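Local coordinates for protein viral CASP8 and FADD-like apoptosis regulator (Molluscum contagiosum virus subtype 1, PDB 2BBR) that inhibits death-receptor-induced apoptosis by interfering with host caspase-8 recruitment and activation at the death-inducing signaling complex, and also suppresses host NF-kappa-B activation, at residues V61-Y65 against L79-E85; A114-A119 against M160-L164; N123-A129 against A142-L148. All coordinates share one frame; numbering follows the deposited sequence.

Contact 1: residues V61-Y65 against L79-E85; sequences VEMLY and LSKEGAE
The ring of Tyr65 is met at one edge, near its own plane, by CG of Lys81, while CB of Ala84 and CG of Glu85 approach it obliquely. Glu85 runs alongside the ring, its CG 3.3 Å from Tyr65 CE1, and its carboxylate reaches on to the hydroxyl. The carboxylate plane is turned 56° from the ring, and Tyr65 OH donates to Glu85 OE2 over only 2.5 Å, using the anti lone pair of that oxygen. Lys81 NZ comes to the same OE2 from the syn side, 2.6 Å away and tilted out of the carboxylate plane, forming a salt bridge one turn back along the helix. OE2 thus accepts from two donors, which limits how the carboxylate can turn and probably stabilises its negative charge.

This polar cluster lies toward the outer side of a crossing in an all-helical death-effector fold: helix 81-85 runs roughly against helix 57-66, with segment axes 10.0 Å apart and directions differing by 127°. Farther in, the contact is hydrocarbon. Val61 sends CG1 to Ala84 CB at 3.7 Å and CG2 to Leu79 CD1, also at 3.7 Å. With CG1 anti to the backbone N (chi1 166°), the valine divides its two methyls between these neighbours. Alanine suits its place because a single methyl lets the two backbones draw together, Val61 CA and Ala84 CA being 6.2 Å apart. Leu73 of helix 70-77 touches both Val61 and Ala84. Ser80 caps the start of helix 81-85, its OG accepting from Gly83 N.

Contact 2: residues A114-A119 against M160-L164; sequences ALRLFA and MLRTL
Met160 reaches across to helix 109-122 and sets its terminal methyl beside the backbone, with CE 3.3 Å from Leu115 O and 4.1 Å from Ala119 CB. The bend at its last torsion (chi3 56°) curls the methyl into the shallow hollow between these two residues, one turn apart. A flexible thioether suits this place, and the small alanine provides the floor of the hollow. Leu115 answers as a bump from the other helix: CD2 lies against Met160 CB at 3.8 Å, CD1 reaches CD2 of Leu161, and CG meets Leu164 CD2. The two methyls of Leu164 straddle neighbouring positions, since its CD1 turns instead to Ala114 CB at 4.0 Å.

Phe118 forms a broad, flat wall at the more open side of the contact. Thr163 points CG2 at its ring, 4.1 Å from the centroid and 30° off the normal, an off-centre CH-pi contact. The hydroxyl of Thr163 is bonded to Asp159 O in its own helix, which turns the methyl branch toward the phenylalanine. Leu139 of helix 136-145, in the same second death-effector domain, touches both Leu115 and Ala119.

Carbonyl oxygens of Leu115 and Met160 are already satisfied within their own segments, by Ala119 N and Leu164 N. The side chains meet through apolar groups, so adhesion rests on matched shape and removal from water.

Contact 3: residues N123-A129 against A142-L148; sequences NPSLSTA and ALENVGL
This is an apolar loop-to-helix contact in the second death-effector domain: the turn that follows helix 109-122 folds back over the C-terminal end of helix 136-145. Leu126 of that turn carries most of it, its two methyls dividing the work. CD1 meets Leu143 CD2 at 3.8 Å and Leu148 CD1 at 4.2 Å, whereas CD2 lies 3.5 Å from Ala142 O and 3.8 Å from Val146 CG1. Its first torsion (chi1 -66°) directs CG away from the carbonyl carbon, and the branched end then spreads over the last helical turn and the residues just beyond it. Leucine fits because it offers two methyls to two groups of neighbours, and Ala119 of helix 109-122 also touches CD1.

Both partners are shaped by tight local motifs. At Gly147 the helix closes in a Schellman motif: Leu148 N bonds back to Leu143 O and Gly147 N to Glu144 O. The positive phi of Gly147 (82°) suits glycine, since a side chain would press on the preceding carbonyl. The reversal brings Leu148 near Leu143, and Leu126 CD1 sits against this pair. In the loop segment, Asn123 begins an Asx turn in which OD1 accepts from Ser125 N, with the donor tilted 16° from the carbonyl plane; asparagine suits this first position after the helix because its short amide can fold back on the 3-10 segment 124-126. Its CB packs on Leu148 CD1, and ND2 lies near Val146 CG2. Farther along, Ala129 CB and Ala142 CB meet methyl to methyl, so two small residues bring the chains close.

The Asx-turn and Schellman bonds each stay within one segment; what joins the two is hydrocarbon, with a leucine buried among the methyls of a helix end.

Overall arrangement
The three contacts fall into two groups on opposite sides of the chain's centre. Contact 1, first along the sequence, joins helix 57-66 of the first death-effector domain to helix 81-85; its centre is 31 Å from that of contact 2 and 34 Å from that of contact 3, and it touches neither. Contacts 2 and 3 both lie in the second domain, their centres 13 Å apart. Contact 3 falls between the two segments of contact 2 in the sequence, and they meet where Ala119 O approaches Leu126 CD1 at 3.6 Å. Together they bring helices 109-122, 136-145 and 155-163 into one bundle. Contact 1 adds a polar cluster, whereas contacts 2 and 3 are apolar; each stays local to its own half of this tandem-domain protein.

Contact 1: residues V61-Y65 against L79-E85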
loop_
_atom_site.group_PDB
_atom_site.type_symbol
_atom_site.label_atom_id
_atom_site.label_comp_id
_atom_site.label_asym_id
_atom_site.label_seq_id
_atom_site.Cartn_x
_atom_site.Cartn_y
_atom_site.Cartn_z
ATOM N N VAL A 61 12.628 3.648 -3.220
ATOM C CA VAL A 61 13.061 3.720 -1.833
ATOM C C VAL A 61 11.848 3.622 -0.907
ATOM O O VAL A 61 11.881 2.905 0.095
ATOM C CB VAL A 61 13.851 5.025 -1.587
ATOM C CG1 VAL A 61 14.004 5.288 -0.100
ATOM C CG2 VAL A 61 15.227 4.911 -2.233
ATOM N N GLU A 62 10.767 4.318 -1.248
ATOM C CA GLU A 62 9.561 4.260 -0.425
ATOM C C GLU A 62 8.985 2.851 -0.421
ATOM O O GLU A 62 8.558 2.348 0.619
ATOM C CB GLU A 62 8.499 5.234 -0.931
ATOM C CG GLU A 62 8.810 6.682 -0.651
ATOM C CD GLU A 62 7.569 7.545 -0.710
ATOM O OE1 GLU A 62 7.300 8.141 -1.774
ATOM O OE2 GLU A 62 6.857 7.610 0.312
ATOM N N MET A 63 8.953 2.215 -1.589
ATOM C CA MET A 63 8.438 0.856 -1.667
ATOM C C MET A 63 9.213 -0.069 -0.743
ATOM O O MET A 63 8.623 -0.826 0.025
ATOM C CB MET A 63 8.531 0.323 -3.093
ATOM C CG MET A 63 7.583 0.985 -4.064
ATOM S SD MET A 63 7.799 0.326 -5.715
ATOM C CE MET A 63 6.702 1.394 -6.644
ATOM N N LEU A 64 10.539 -0.010 -0.819
ATOM C CA LEU A 64 11.361 -0.872 0.026
ATOM C C LEU A 64 11.175 -0.553 1.508
ATOM O O LEU A 64 11.164 -1.453 2.346
ATOM C CB LEU A 64 12.837 -0.756 -0.368
ATOM C CG LEU A 64 13.175 -1.271 -1.774
ATOM C CD1 LEU A 64 14.645 -1.014 -2.074
ATOM C CD2 LEU A 64 12.852 -2.757 -1.872
ATOM N N TYR A 65 11.030 0.727 1.832
ATOM C CA TYR A 65 10.828 1.116 3.220
ATOM C C TYR A 65 9.517 0.536 3.751
ATOM O O TYR A 65 9.472 -0.039 4.838
ATOM C CB TYR A 65 10.791 2.636 3.347
ATOM C CG TYR A 65 10.645 3.103 4.776
ATOM C CD1 TYR A 65 11.763 3.282 5.588
ATOM C CD2 TYR A 65 9.384 3.323 5.335
ATOM C CE1 TYR A 65 11.632 3.667 6.920
ATOM C CE2 TYR A 65 9.244 3.706 6.666
ATOM C CZ TYR A 65 10.374 3.875 7.451
ATOM O OH TYR A 65 10.242 4.245 8.771
ATOM N N LEU A 79 21.336 3.395 1.427
ATOM C CA LEU A 79 20.584 4.191 2.381
ATOM C C LEU A 79 20.252 3.466 3.669
ATOM O O LEU A 79 19.850 2.303 3.662
ATOM C CB LEU A 79 19.271 4.665 1.754
ATOM C CG LEU A 79 19.346 5.631 0.574
ATOM C CD1 LEU A 79 17.954 5.858 0.006
ATOM C CD2 LEU A 79 19.964 6.942 1.023
ATOM N N SER A 80 20.425 4.172 4.780
ATOM C CA SER A 80 20.073 3.645 6.085
ATOM C C SER A 80 18.574 3.920 6.221
ATOM O O SER A 80 17.978 4.591 5.376
ATOM C CB SER A 80 20.809 4.409 7.180
ATOM O OG SER A 80 20.380 5.761 7.204
ATOM N N LYS A 81 17.973 3.414 7.288
ATOM C CA LYS A 81 16.555 3.632 7.543
ATOM C C LYS A 81 16.229 5.131 7.542
ATOM O O LYS A 81 15.244 5.563 6.935
ATOM C CB LYS A 81 16.188 3.007 8.891
ATOM C CG LYS A 81 14.751 3.199 9.335
ATOM C CD LYS A 81 14.506 2.448 10.636
ATOM C CE LYS A 81 13.091 2.648 11.155
ATOM N NZ LYS A 81 12.852 4.037 11.637
ATOM N N GLU A 82 17.064 5.920 8.214
ATOM C CA GLU A 82 16.866 7.366 8.295
ATOM C C GLU A 82 17.016 8.032 6.929
ATOM O O GLU A 82 16.290 8.973 6.607
ATOM C CB GLU A 82 17.861 7.993 9.281
ATOM C CG GLU A 82 17.602 7.707 10.759
ATOM C CD GLU A 82 17.761 6.241 11.130
ATOM O OE1 GLU A 82 18.569 5.544 10.481
ATOM O OE2 GLU A 82 17.090 5.794 12.085
ATOM N N GLY A 83 17.964 7.551 6.131
ATOM C CA GLY A 83 18.161 8.113 4.806
ATOM C C GLY A 83 16.926 7.890 3.951
ATOM O O GLY A 83 16.525 8.753 3.167
ATOM N N ALA A 84 16.311 6.722 4.107
ATOM C CA ALA A 84 15.112 6.390 3.351
ATOM C C ALA A 84 13.921 7.214 3.835
ATOM O O ALA A 84 13.088 7.641 3.039
ATOM C CB ALA A 84 14.811 4.903 3.486
ATOM N N GLU A 85 13.841 7.439 5.142
ATOM C CA GLU A 85 12.738 8.215 5.694
ATOM C C GLU A 85 12.730 9.647 5.164
ATOM O O GLU A 85 11.685 10.297 5.130
ATOM C CB GLU A 85 12.784 8.172 7.228
ATOM C CG GLU A 85 12.528 6.763 7.754
ATOM C CD GLU A 85 12.694 6.607 9.253
ATOM O OE1 GLU A 85 13.501 7.341 9.854
ATOM O OE2 GLU A 85 12.030 5.719 9.820
#

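Contact 2: residues A114-A119 against M160-L164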
loop_
_atom_site.group_PDB
_atom_site.type_symbol
_atom_site.label_atom_id
_atom_site.label_comp_id
_atom_site.label_asym_id
_atom_site.label_seq_id
_atom_site.Cartn_x
_atom_site.Cartn_y
_atom_site.Cartn_z
ATOM N N ALA A 114 -11.153 -12.357 11.188
ATOM C CA ALA A 114 -12.284 -11.672 11.801
ATOM C C ALA A 114 -12.726 -10.498 10.933
ATOM O O ALA A 114 -13.915 -10.274 10.734
ATOM C CB ALA A 114 -11.915 -11.183 13.198
ATOM N N LEU A 115 -11.757 -9.751 10.405
ATOM C CA LEU A 115 -12.063 -8.600 9.565
ATOM C C LEU A 115 -12.776 -9.022 8.288
ATOM O O LEU A 115 -13.722 -8.364 7.856
ATOM C CB LEU A 115 -10.781 -7.835 9.227
ATOM C CG LEU A 115 -10.117 -7.122 10.408
ATOM C CD1 LEU A 115 -8.776 -6.569 9.973
ATOM C CD2 LEU A 115 -11.025 -6.009 10.921
ATOM N N ARG A 116 -12.322 -10.116 7.680
ATOM C CA ARG A 116 -12.959 -10.596 6.457
ATOM C C ARG A 116 -14.409 -10.976 6.749
ATOM O O ARG A 116 -15.299 -10.732 5.937
ATOM C CB ARG A 116 -12.211 -11.804 5.880
ATOM C CG ARG A 116 -10.822 -11.488 5.339
ATOM C CD ARG A 116 -10.297 -12.649 4.499
ATOM N NE ARG A 116 -10.288 -13.900 5.254
ATOM C CZ ARG A 116 -9.206 -14.443 5.801
ATOM N NH1 ARG A 116 -8.025 -13.857 5.676
ATOM N NH2 ARG A 116 -9.311 -15.571 6.486
ATOM N N LEU A 117 -14.638 -11.572 7.915
ATOM C CA LEU A 117 -15.985 -11.965 8.309
ATOM C C LEU A 117 -16.849 -10.728 8.560
ATOM O O LEU A 117 -18.021 -10.702 8.182
ATOM C CB LEU A 117 -15.935 -12.851 9.559
ATOM C CG LEU A 117 -15.198 -14.186 9.387
ATOM C CD1 LEU A 117 -15.267 -14.985 10.680
ATOM C CD2 LEU A 117 -15.822 -14.976 8.245
ATOM N N PHE A 118 -16.276 -9.703 9.192
ATOM C CA PHE A 118 -17.024 -8.471 9.449
ATOM C C PHE A 118 -17.454 -7.868 8.118
ATOM O O PHE A 118 -18.585 -7.405 7.966
ATOM C CB PHE A 118 -16.174 -7.421 10.181
ATOM C CG PHE A 118 -15.767 -7.804 11.576
ATOM C CD1 PHE A 118 -16.471 -8.759 12.304
ATOM C CD2 PHE A 118 -14.682 -7.174 12.179
ATOM C CE1 PHE A 118 -16.097 -9.076 13.611
ATOM C CE2 PHE A 118 -14.302 -7.483 13.480
ATOM C CZ PHE A 118 -15.011 -8.436 14.198
ATOM N N ALA A 119 -16.537 -7.864 7.154
ATOM C CA ALA A 119 -16.819 -7.305 5.839
ATOM C C ALA A 119 -17.957 -8.038 5.138
ATOM O O ALA A 119 -18.858 -7.413 4.579
ATOM C CB ALA A 119 -15.563 -7.345 4.973
ATOM N N MET A 160 -14.393 -1.415 11.588
ATOM C CA MET A 160 -14.102 -2.838 11.673
ATOM C C MET A 160 -12.960 -3.081 12.656
ATOM O O MET A 160 -13.008 -4.014 13.459
ATOM C CB MET A 160 -13.743 -3.379 10.287
ATOM C CG MET A 160 -14.935 -3.470 9.343
ATOM S SD MET A 160 -14.502 -3.632 7.590
ATOM C CE MET A 160 -13.467 -5.102 7.624
ATOM N N LEU A 161 -11.937 -2.238 12.598
ATOM C CA LEU A 161 -10.801 -2.372 13.498
ATOM C C LEU A 161 -11.214 -2.083 14.941
ATOM O O LEU A 161 -10.706 -2.708 15.876
ATOM C CB LEU A 161 -9.675 -1.437 13.049
ATOM C CG LEU A 161 -9.027 -1.847 11.718
ATOM C CD1 LEU A 161 -8.235 -0.688 11.135
ATOM C CD2 LEU A 161 -8.134 -3.064 11.944
ATOM N N ARG A 162 -12.138 -1.143 15.123
ATOM C CA ARG A 162 -12.614 -0.815 16.462
ATOM C C ARG A 162 -13.358 -2.022 17.042
ATOM O O ARG A 162 -13.182 -2.370 18.208
ATOM C CB ARG A 162 -13.547 0.398 16.427
ATOM C CG ARG A 162 -13.945 0.886 17.814
ATOM C CD ARG A 162 -14.931 2.048 17.773
ATOM N NE ARG A 162 -14.399 3.208 17.063
ATOM C CZ ARG A 162 -14.775 3.580 15.844
ATOM N NH1 ARG A 162 -15.693 2.885 15.188
ATOM N NH2 ARG A 162 -14.229 4.649 15.279
ATOM N N THR A 163 -14.176 -2.667 16.216
ATOM C CA THR A 163 -14.933 -3.838 16.645
ATOM C C THR A 163 -13.975 -4.940 17.086
ATOM O O THR A 163 -14.253 -5.688 18.026
ATOM C CB THR A 163 -15.813 -4.369 15.499
ATOM O OG1 THR A 163 -16.727 -3.346 15.089
ATOM C CG2 THR A 163 -16.595 -5.600 15.951
ATOM N N LEU A 164 -12.846 -5.029 16.394
ATOM C CA LEU A 164 -11.814 -6.019 16.680
ATOM C C LEU A 164 -11.066 -5.653 17.964
ATOM O O LEU A 164 -10.280 -6.447 18.489
ATOM C CB LEU A 164 -10.829 -6.071 15.507
ATOM C CG LEU A 164 -9.671 -7.067 15.557
ATOM C CD1 LEU A 164 -10.217 -8.487 15.556
ATOM C CD2 LEU A 164 -8.755 -6.840 14.357
#

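Contact 3: residues N123-A129 against A142-L148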
loop_
_atom_site.group_PDB
_atom_site.type_symbol
_atom_site.label_atom_id
_atom_site.label_comp_id
_atom_site.label_asym_id
_atom_site.label_seq_id
_atom_site.Cartn_x
_atom_site.Cartn_y
_atom_site.Cartn_z
ATOM N N ASN A 123 -21.575 -6.656 3.963
ATOM C CA ASN A 123 -21.972 -6.804 2.569
ATOM C C ASN A 123 -21.675 -8.234 2.122
ATOM O O ASN A 123 -20.551 -8.550 1.729
ATOM C CB ASN A 123 -21.194 -5.823 1.687
ATOM C CG ASN A 123 -21.670 -5.828 0.249
ATOM O OD1 ASN A 123 -22.120 -6.851 -0.267
ATOM N ND2 ASN A 123 -21.557 -4.683 -0.417
ATOM N N PRO A 124 -22.685 -9.116 2.167
ATOM C CA PRO A 124 -22.528 -10.519 1.768
ATOM C C PRO A 124 -21.987 -10.731 0.355
ATOM O O PRO A 124 -21.459 -11.800 0.045
ATOM C CB PRO A 124 -23.936 -11.087 1.950
ATOM C CG PRO A 124 -24.813 -9.900 1.707
ATOM C CD PRO A 124 -24.096 -8.816 2.469
ATOM N N SER A 125 -22.110 -9.718 -0.496
ATOM C CA SER A 125 -21.621 -9.818 -1.871
ATOM C C SER A 125 -20.102 -9.990 -1.914
ATOM O O SER A 125 -19.552 -10.503 -2.890
ATOM C CB SER A 125 -22.006 -8.566 -2.665
ATOM O OG SER A 125 -23.408 -8.362 -2.660
ATOM N N LEU A 126 -19.433 -9.567 -0.847
ATOM C CA LEU A 126 -17.979 -9.652 -0.759
ATOM C C LEU A 126 -17.450 -11.070 -0.582
ATOM O O LEU A 126 -16.263 -11.322 -0.772
ATOM C CB LEU A 126 -17.480 -8.778 0.392
ATOM C CG LEU A 126 -17.684 -7.275 0.208
ATOM C CD1 LEU A 126 -17.276 -6.542 1.469
ATOM C CD2 LEU A 126 -16.874 -6.794 -0.985
ATOM N N SER A 127 -18.328 -11.998 -0.223
ATOM C CA SER A 127 -17.913 -13.378 -0.013
ATOM C C SER A 127 -17.223 -13.978 -1.235
ATOM O O SER A 127 -16.303 -14.785 -1.100
ATOM C CB SER A 127 -19.116 -14.239 0.378
ATOM O OG SER A 127 -20.077 -14.270 -0.659
ATOM N N THR A 128 -17.661 -13.583 -2.426
ATOM C CA THR A 128 -17.076 -14.108 -3.658
ATOM C C THR A 128 -15.736 -13.467 -4.003
ATOM O O THR A 128 -15.032 -13.931 -4.901
ATOM C CB THR A 128 -18.025 -13.916 -4.858
ATOM O OG1 THR A 128 -18.283 -12.519 -5.049
ATOM C CG2 THR A 128 -19.338 -14.646 -4.619
ATOM N N ALA A 129 -15.381 -12.401 -3.290
ATOM C CA ALA A 129 -14.123 -11.708 -3.539
ATOM C C ALA A 129 -13.115 -11.989 -2.435
ATOM O O ALA A 129 -11.969 -11.545 -2.501
ATOM C CB ALA A 129 -14.369 -10.208 -3.645
ATOM N N ALA A 142 -11.180 -5.280 -2.120
ATOM C CA ALA A 142 -12.547 -5.782 -2.218
ATOM C C ALA A 142 -13.532 -4.731 -1.700
ATOM O O ALA A 142 -14.586 -4.505 -2.299
ATOM C CB ALA A 142 -12.691 -7.078 -1.435
ATOM N N LEU A 143 -13.190 -4.092 -0.586
ATOM C CA LEU A 143 -14.045 -3.051 -0.024
ATOM C C LEU A 143 -14.100 -1.850 -0.966
ATOM O O LEU A 143 -15.157 -1.247 -1.149
ATOM C CB LEU A 143 -13.521 -2.615 1.348
ATOM C CG LEU A 143 -13.655 -3.642 2.478
ATOM C CD1 LEU A 143 -12.784 -3.228 3.653
ATOM C CD2 LEU A 143 -15.109 -3.779 2.901
ATOM N N GLU A 144 -12.963 -1.506 -1.565
ATOM C CA GLU A 144 -12.906 -0.389 -2.504
ATOM C C GLU A 144 -13.781 -0.663 -3.717
ATOM O O GLU A 144 -14.488 0.217 -4.206
ATOM C CB GLU A 144 -11.484 -0.192 -3.033
ATOM C CG GLU A 144 -10.535 0.599 -2.171
ATOM C CD GLU A 144 -9.193 0.791 -2.859
ATOM O OE1 GLU A 144 -9.186 1.073 -4.080
ATOM O OE2 GLU A 144 -8.157 0.662 -2.181
ATOM N N ASN A 145 -13.716 -1.894 -4.210
ATOM C CA ASN A 145 -14.447 -2.257 -5.408
ATOM C C ASN A 145 -15.962 -2.191 -5.320
ATOM O O ASN A 145 -16.629 -2.105 -6.354
ATOM C CB ASN A 145 -13.973 -3.626 -5.913
ATOM C CG ASN A 145 -12.543 -3.582 -6.426
ATOM O OD1 ASN A 145 -12.030 -2.511 -6.751
ATOM N ND2 ASN A 145 -11.899 -4.743 -6.515
ATOM N N VAL A 146 -16.505 -2.220 -4.106
ATOM C CA VAL A 146 -17.952 -2.103 -3.935
ATOM C C VAL A 146 -18.306 -0.735 -3.347
ATOM O O VAL A 146 -19.462 -0.473 -3.012
ATOM C CB VAL A 146 -18.534 -3.222 -3.033
ATOM C CG1 VAL A 146 -18.285 -4.581 -3.668
ATOM C CG2 VAL A 146 -17.932 -3.153 -1.644
ATOM N N GLY A 147 -17.305 0.133 -3.224
ATOM C CA GLY A 147 -17.537 1.475 -2.719
ATOM C C GLY A 147 -17.609 1.683 -1.219
ATOM O O GLY A 147 -18.050 2.744 -0.774
ATOM N N LEU A 148 -17.184 0.701 -0.430
ATOM C CA LEU A 148 -17.228 0.855 1.022
ATOM C C LEU A 148 -16.089 1.711 1.572
ATOM O O LEU A 148 -16.233 2.334 2.629
ATOM C CB LEU A 148 -17.251 -0.512 1.708
ATOM C CG LEU A 148 -18.641 -1.162 1.702
ATOM C CD1 LEU A 148 -18.552 -2.603 2.163
ATOM C CD2 LEU A 148 -19.582 -0.370 2.603
#